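Local coordinates for paenibacillus xanthan lyase (Paenibacillus, PDB 6F2P), which cleaves the polysaccharide xanthan by an eliminative mechanism, as a lyase of polysaccharide lyase family 8, at residues A[465-471]-A[484-490]; A[363-367]-A[458-462]. All blocks are in the same frame, centred on the assembly; numbering follows the deposited sequence.

Interaction 1. Residues A[465-471]-A[484-490]. With CA (calcium ion), chain B.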
loop_
_atom_site.group_PDB
_atom_site.type_symbol
_atom_site.label_atom_id
_atom_site.label_comp_id
_atom_site.label_asym_id
_atom_site.label_seq_id
_atom_site.Cartn_x
_atom_site.Cartn_y
_atom_site.Cartn_z
ATOM N N GLN A 465 5.130 -9.770 -12.109
ATOM C CA GLN A 465 4.089 -10.504 -12.836
ATOM C C GLN A 465 3.081 -11.231 -11.933
ATOM O O GLN A 465 1.939 -11.471 -12.322
ATOM C CB GLN A 465 4.730 -11.542 -13.757
ATOM C CG GLN A 465 5.564 -10.968 -14.878
ATOM C CD GLN A 465 5.839 -11.999 -15.941
ATOM O OE1 GLN A 465 4.909 -12.570 -16.523
ATOM N NE2 GLN A 465 7.121 -12.266 -16.189
ATOM N N TYR A 466 3.511 -11.603 -10.738
ATOM C CA TYR A 466 2.671 -12.401 -9.857
ATOM C C TYR A 466 2.533 -11.665 -8.535
ATOM O O TYR A 466 3.465 -11.009 -8.074
ATOM C CB TYR A 466 3.270 -13.809 -9.667
ATOM C CG TYR A 466 3.705 -14.432 -10.974
ATOM C CD1 TYR A 466 2.830 -14.503 -12.051
ATOM C CD2 TYR A 466 5.001 -14.918 -11.148
ATOM C CE1 TYR A 466 3.222 -15.054 -13.263
ATOM C CE2 TYR A 466 5.407 -15.479 -12.363
ATOM C CZ TYR A 466 4.508 -15.542 -13.413
ATOM O OH TYR A 466 4.893 -16.082 -14.621
ATOM N N GLY A 467 1.362 -11.749 -7.926
ATOM C CA GLY A 467 1.122 -10.970 -6.734
ATOM C C GLY A 467 0.154 -11.647 -5.801
ATOM O O GLY A 467 -0.555 -12.588 -6.180
ATOM N N VAL A 468 0.138 -11.161 -4.569
ATOM C CA VAL A 468 -0.777 -11.628 -3.551
ATOM C C VAL A 468 -1.229 -10.398 -2.771
ATOM O O VAL A 468 -0.403 -9.553 -2.403
ATOM C CB VAL A 468 -0.091 -12.658 -2.612
ATOM C CG1 VAL A 468 1.266 -12.154 -2.170
ATOM C CG2 VAL A 468 -0.969 -12.971 -1.408
ATOM N N SER A 469 -2.538 -10.275 -2.547
ATOM C CA SER A 469 -3.060 -9.175 -1.748
ATOM C C SER A 469 -3.982 -9.685 -0.677
ATOM O O SER A 469 -4.531 -10.788 -0.777
ATOM C CB SER A 469 -3.830 -8.181 -2.606
ATOM O OG SER A 469 -2.997 -7.545 -3.552
ATOM N N GLY A 470 -4.176 -8.863 0.345
ATOM C CA GLY A 470 -5.082 -9.207 1.410
ATOM C C GLY A 470 -5.742 -7.996 2.019
ATOM O O GLY A 470 -5.217 -6.877 1.969
ATOM N N MET A 471 -6.905 -8.241 2.613
ATOM C CA MET A 471 -7.654 -7.214 3.306
ATOM C C MET A 471 -8.342 -7.826 4.508
ATOM O O MET A 471 -9.089 -8.797 4.374
ATOM C CB MET A 471 -8.711 -6.641 2.367
ATOM C CG MET A 471 -9.678 -5.680 3.014
ATOM S SD MET A 471 -10.841 -5.021 1.805
ATOM C CE MET A 471 -11.894 -4.041 2.881
ATOM N N LYS A 484 -9.803 -11.665 3.761
ATOM C CA LYS A 484 -9.936 -11.987 2.351
ATOM C C LYS A 484 -8.578 -11.831 1.680
ATOM O O LYS A 484 -7.902 -10.805 1.850
ATOM C CB LYS A 484 -10.959 -11.052 1.699
ATOM C CG LYS A 484 -12.290 -11.012 2.424
ATOM C CD LYS A 484 -13.135 -9.796 2.027
ATOM C CE LYS A 484 -13.495 -9.811 0.539
ATOM N NZ LYS A 484 -14.450 -10.893 0.174
ATOM N N SER A 485 -8.178 -12.850 0.925
ATOM C CA SER A 485 -6.885 -12.828 0.258
ATOM C C SER A 485 -7.035 -13.147 -1.220
ATOM O O SER A 485 -7.900 -13.922 -1.616
ATOM C CB SER A 485 -5.918 -13.815 0.921
ATOM O OG SER A 485 -5.595 -13.408 2.241
ATOM N N TRP A 486 -6.191 -12.538 -2.036
ATOM C CA TRP A 486 -6.214 -12.808 -3.462
ATOM C C TRP A 486 -4.820 -13.237 -3.928
ATOM O O TRP A 486 -3.810 -12.700 -3.469
ATOM C CB TRP A 486 -6.724 -11.587 -4.231
ATOM C CG TRP A 486 -8.126 -11.175 -3.853
ATOM C CD1 TRP A 486 -9.295 -11.576 -4.449
ATOM C CD2 TRP A 486 -8.504 -10.283 -2.795
ATOM N NE1 TRP A 486 -10.373 -10.987 -3.823
ATOM C CE2 TRP A 486 -9.915 -10.186 -2.810
ATOM C CE3 TRP A 486 -7.788 -9.554 -1.840
ATOM C CZ2 TRP A 486 -10.622 -9.386 -1.903
ATOM C CZ3 TRP A 486 -8.494 -8.766 -0.934
ATOM C CH2 TRP A 486 -9.900 -8.689 -0.976
ATOM N N PHE A 487 -4.771 -14.238 -4.805
ATOM C CA PHE A 487 -3.502 -14.810 -5.246
ATOM C C PHE A 487 -3.519 -14.854 -6.752
ATOM O O PHE A 487 -4.252 -15.632 -7.356
ATOM C CB PHE A 487 -3.299 -16.207 -4.653
ATOM C CG PHE A 487 -3.374 -16.234 -3.149
ATOM C CD1 PHE A 487 -4.603 -16.214 -2.502
ATOM C CD2 PHE A 487 -2.213 -16.264 -2.381
ATOM C CE1 PHE A 487 -4.677 -16.223 -1.120
ATOM C CE2 PHE A 487 -2.277 -16.277 -0.994
ATOM C CZ PHE A 487 -3.513 -16.260 -0.362
ATOM N N MET A 488 -2.716 -13.995 -7.356
ATOM C CA MET A 488 -2.846 -13.713 -8.772
ATOM C C MET A 488 -1.630 -14.213 -9.536
ATOM O O MET A 488 -0.542 -13.667 -9.385
ATOM C CB MET A 488 -3.042 -12.207 -8.945
ATOM C CG MET A 488 -4.341 -11.718 -8.311
ATOM S SD MET A 488 -4.322 -10.057 -7.611
ATOM C CE MET A 488 -3.500 -10.322 -6.044
ATOM N N PHE A 489 -1.814 -15.258 -10.341
ATOM C CA PHE A 489 -0.686 -15.921 -11.002
ATOM C C PHE A 489 -0.670 -15.693 -12.506
ATOM O O PHE A 489 -0.964 -14.592 -12.965
ATOM C CB PHE A 489 -0.654 -17.414 -10.662
ATOM C CG PHE A 489 -0.530 -17.695 -9.183
ATOM C CD1 PHE A 489 0.619 -17.343 -8.490
ATOM C CD2 PHE A 489 -1.565 -18.296 -8.487
ATOM C CE1 PHE A 489 0.741 -17.599 -7.123
ATOM C CE2 PHE A 489 -1.457 -18.555 -7.128
ATOM C CZ PHE A 489 -0.301 -18.207 -6.443
ATOM N N ASP A 490 -0.314 -16.713 -13.282
ATOM C CA ASP A 490 -0.197 -16.500 -14.726
ATOM C C ASP A 490 -1.541 -16.509 -15.463
ATOM O O ASP A 490 -1.732 -15.744 -16.400
ATOM C CB ASP A 490 0.797 -17.476 -15.375
ATOM C CG ASP A 490 0.480 -18.917 -15.070
ATOM O OD1 ASP A 490 -0.168 -19.158 -14.039
ATOM O OD2 ASP A 490 0.879 -19.810 -15.849
HETATM CA CA CA B . -1.404 -21.311 -13.854
#
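Val468 and Phe487 form a non-hydrogen-bonded pair of an antiparallel hairpin, side chains side by side on one face, with Val468 CG2 3.6 Å from Phe487 CE2. On the opposite face of the sheet the indole of Trp486 presents its rim: CZ3 lies 3.9 Å from Met471 CB, which sits in the ring plane at the edge. Met488 reaches back over its neighbour strand, because its chain is bent at chi2 and at chi3 (-79°); its CE comes 3.6 Å from Ser469 N. Gly467 leaves room for this methyl to fold over the strand; a larger side chain there would probably compete with it for that face. Six backbone hydrogen bonds pair Gly467, Ser469 and Met471 with Met488, Trp486 and Lys484. At the end away from the hairpin turn, Gln465 CB covers one face of the Tyr466 ring, whose CD1 meets Phe489 C at 3.7 Å; with Ile462 these two residues form a classic beta bulge. Asp490 OD1 binds a calcium ion at 2.5 Å, in a site shared with Asp491, Glu492, Gln636 and Glu651. Strands 457-462 and 493-501 flank this hairpin; strand 380-385 covers the Trp486 and Met488 face, while strand 678-684 packs on Val468 and Tyr466.

Interaction 2. Residues A[363-367]-A[458-462]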
loop_
_atom_site.group_PDB
_atom_site.type_symbol
_atom_site.label_atom_id
_atom_site.label_comp_id
_atom_site.label_asym_id
_atom_site.label_seq_id
_atom_site.Cartn_x
_atom_site.Cartn_y
_atom_site.Cartn_z
ATOM N N LYS A 363 1.670 -7.175 -16.647
ATOM C CA LYS A 363 2.392 -6.819 -15.423
ATOM C C LYS A 363 1.468 -6.858 -14.218
ATOM O O LYS A 363 0.258 -6.728 -14.354
ATOM C CB LYS A 363 3.038 -5.425 -15.514
ATOM C CG LYS A 363 2.044 -4.265 -15.547
ATOM C CD LYS A 363 2.717 -2.916 -15.289
ATOM C CE LYS A 363 3.623 -2.498 -16.437
ATOM N NZ LYS A 363 4.371 -1.255 -16.108
ATOM N N TYR A 364 2.053 -7.052 -13.042
ATOM C CA TYR A 364 1.332 -6.898 -11.785
ATOM C C TYR A 364 1.816 -5.619 -11.117
ATOM O O TYR A 364 2.989 -5.252 -11.258
ATOM C CB TYR A 364 1.575 -8.092 -10.859
ATOM C CG TYR A 364 0.872 -7.954 -9.524
ATOM C CD1 TYR A 364 -0.463 -8.316 -9.383
ATOM C CD2 TYR A 364 1.537 -7.446 -8.411
ATOM C CE1 TYR A 364 -1.119 -8.179 -8.174
ATOM C CE2 TYR A 364 0.891 -7.302 -7.203
ATOM C CZ TYR A 364 -0.440 -7.672 -7.091
ATOM O OH TYR A 364 -1.098 -7.549 -5.890
ATOM N N LYS A 365 0.927 -4.930 -10.402
ATOM C CA LYS A 365 1.316 -3.689 -9.741
ATOM C C LYS A 365 0.512 -3.418 -8.476
ATOM O O LYS A 365 -0.716 -3.334 -8.521
ATOM C CB LYS A 365 1.219 -2.508 -10.714
ATOM C CG LYS A 365 1.904 -1.230 -10.226
ATOM C CD LYS A 365 2.073 -0.219 -11.351
ATOM C CE LYS A 365 2.719 1.072 -10.863
ATOM N NZ LYS A 365 4.080 0.830 -10.295
ATOM N N GLN A 366 1.210 -3.289 -7.348
ATOM C CA GLN A 366 0.561 -2.990 -6.073
ATOM C C GLN A 366 0.545 -1.493 -5.791
ATOM O O GLN A 366 1.602 -0.862 -5.708
ATOM C CB GLN A 366 1.261 -3.698 -4.916
ATOM C CG GLN A 366 0.449 -3.773 -3.631
ATOM C CD GLN A 366 -0.389 -5.044 -3.552
ATOM O OE1 GLN A 366 0.021 -6.093 -4.044
ATOM N NE2 GLN A 366 -1.573 -4.951 -2.945
ATOM N N PHE A 367 -0.653 -0.936 -5.626
ATOM C CA PHE A 367 -0.808 0.478 -5.321
ATOM C C PHE A 367 -1.069 0.667 -3.834
ATOM O O PHE A 367 -2.200 0.919 -3.402
ATOM C CB PHE A 367 -1.926 1.077 -6.174
ATOM C CG PHE A 367 -1.694 0.924 -7.648
ATOM C CD1 PHE A 367 -0.969 1.868 -8.349
ATOM C CD2 PHE A 367 -2.164 -0.183 -8.324
ATOM C CE1 PHE A 367 -0.740 1.724 -9.703
ATOM C CE2 PHE A 367 -1.934 -0.337 -9.680
ATOM C CZ PHE A 367 -1.221 0.620 -10.371
ATOM N N GLY A 458 -3.191 -4.549 1.691
ATOM C CA GLY A 458 -2.060 -4.391 0.805
ATOM C C GLY A 458 -1.604 -5.741 0.299
ATOM O O GLY A 458 -2.412 -6.667 0.171
ATOM N N GLY A 459 -0.308 -5.860 0.023
ATOM C CA GLY A 459 0.235 -7.089 -0.511
ATOM C C GLY A 459 1.646 -6.931 -1.022
ATOM O O GLY A 459 2.306 -5.926 -0.747
ATOM N N THR A 460 2.107 -7.940 -1.758
ATOM C CA THR A 460 3.446 -7.947 -2.329
ATOM C C THR A 460 3.472 -8.738 -3.639
ATOM O O THR A 460 2.468 -9.314 -4.045
ATOM C CB THR A 460 4.489 -8.517 -1.345
ATOM O OG1 THR A 460 5.800 -8.277 -1.860
ATOM C CG2 THR A 460 4.304 -10.016 -1.152
ATOM N N ASP A 461 4.620 -8.770 -4.302
ATOM C CA ASP A 461 4.674 -9.291 -5.659
ATOM C C ASP A 461 6.031 -9.870 -6.007
ATOM O O ASP A 461 7.012 -9.670 -5.293
ATOM C CB ASP A 461 4.394 -8.169 -6.636
ATOM C CG ASP A 461 5.305 -6.981 -6.418
ATOM O OD1 ASP A 461 6.508 -7.085 -6.745
ATOM O OD2 ASP A 461 4.818 -5.945 -5.914
ATOM N N ILE A 462 6.092 -10.559 -7.137
ATOM C CA ILE A 462 7.344 -11.132 -7.585
ATOM C C ILE A 462 7.419 -11.134 -9.115
ATOM O O ILE A 462 6.397 -11.250 -9.799
ATOM C CB ILE A 462 7.565 -12.542 -6.971
ATOM C CG1 ILE A 462 9.052 -12.779 -6.698
ATOM C CG2 ILE A 462 6.975 -13.624 -7.851
ATOM C CD1 ILE A 462 9.313 -13.922 -5.737
HETATM O O HOH W 1 4.199 -3.214 -7.372
#
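Gln366 lays its amide against the glycine backbone of 458-459, with NE2 3.3 Å from Gly458 C and OE1 3.5 Å from Gly459 C. The side chain leaves with CG anti to the backbone N (chi1 -164°) and then bends at chi2, so that the amide reaches across to the facing strand. Position 459 suits a glycine because a CB there would run into Gln366 OE1, and Gly458 adopts backbone angles that would press a side chain against the preceding carbonyl. Beside this, the Tyr364 ring crosses the Asp461 side chain, its plane 52° from the carboxylate, and CD2 meets Asp461 CB at 3.4 Å.

A second shell fixes these groups. The Tyr364 hydroxyl donates to Gln366 OE1 over 2.6 Å, approaching from above the carbonyl plane, and Gln366 NE2 is hydrogen-bonded to Ser469 OG, so both ends of the amide are held. One water accepts from Gln366 N at 3.0 Å and donates to Asp461 OD2 at 3.2 Å, bridging the strands, while Asp461 OD1 makes a salt bridge with Lys746. Without the amide, as with an alanine here, the Tyr364 hydroxyl and Ser469 OG would probably lose their partner, and a gap would open beside the two glycines.

The strand axes come no closer than 7.2 Å, too far for backbone pairing between the two segments, so side chains and water fill the space between two edge strands belonging to different sheets. Chemically the join is polar: an amide whose oxygen and nitrogen both have partners lies between the backbones, and the acid, tied to a lysine and a water, is likely to remain charged.

Overall arrangement
The two interactions lie about 8 Å apart, centre to centre, within the super-sandwich domain. Along the chain they come in series: 363-367, then 458-462, and only afterwards the hairpin of 465-471 and 484-490. Strand 457-462 lies at the edge of the nine-stranded antiparallel sheet and pairs with strand 466-474, so interaction 2 adjoins interaction 1 through backbone bonds such as Gly470 N to Gly458 O (2.8 Å). Strand 363-367 instead ends a separate four-stranded sheet, which packs on the hairpin. Interaction 1 supplies the in-sheet pairing that runs on to a calcium site, whereas interaction 2 joins one sheet to the next mainly by side chains and a bridging water.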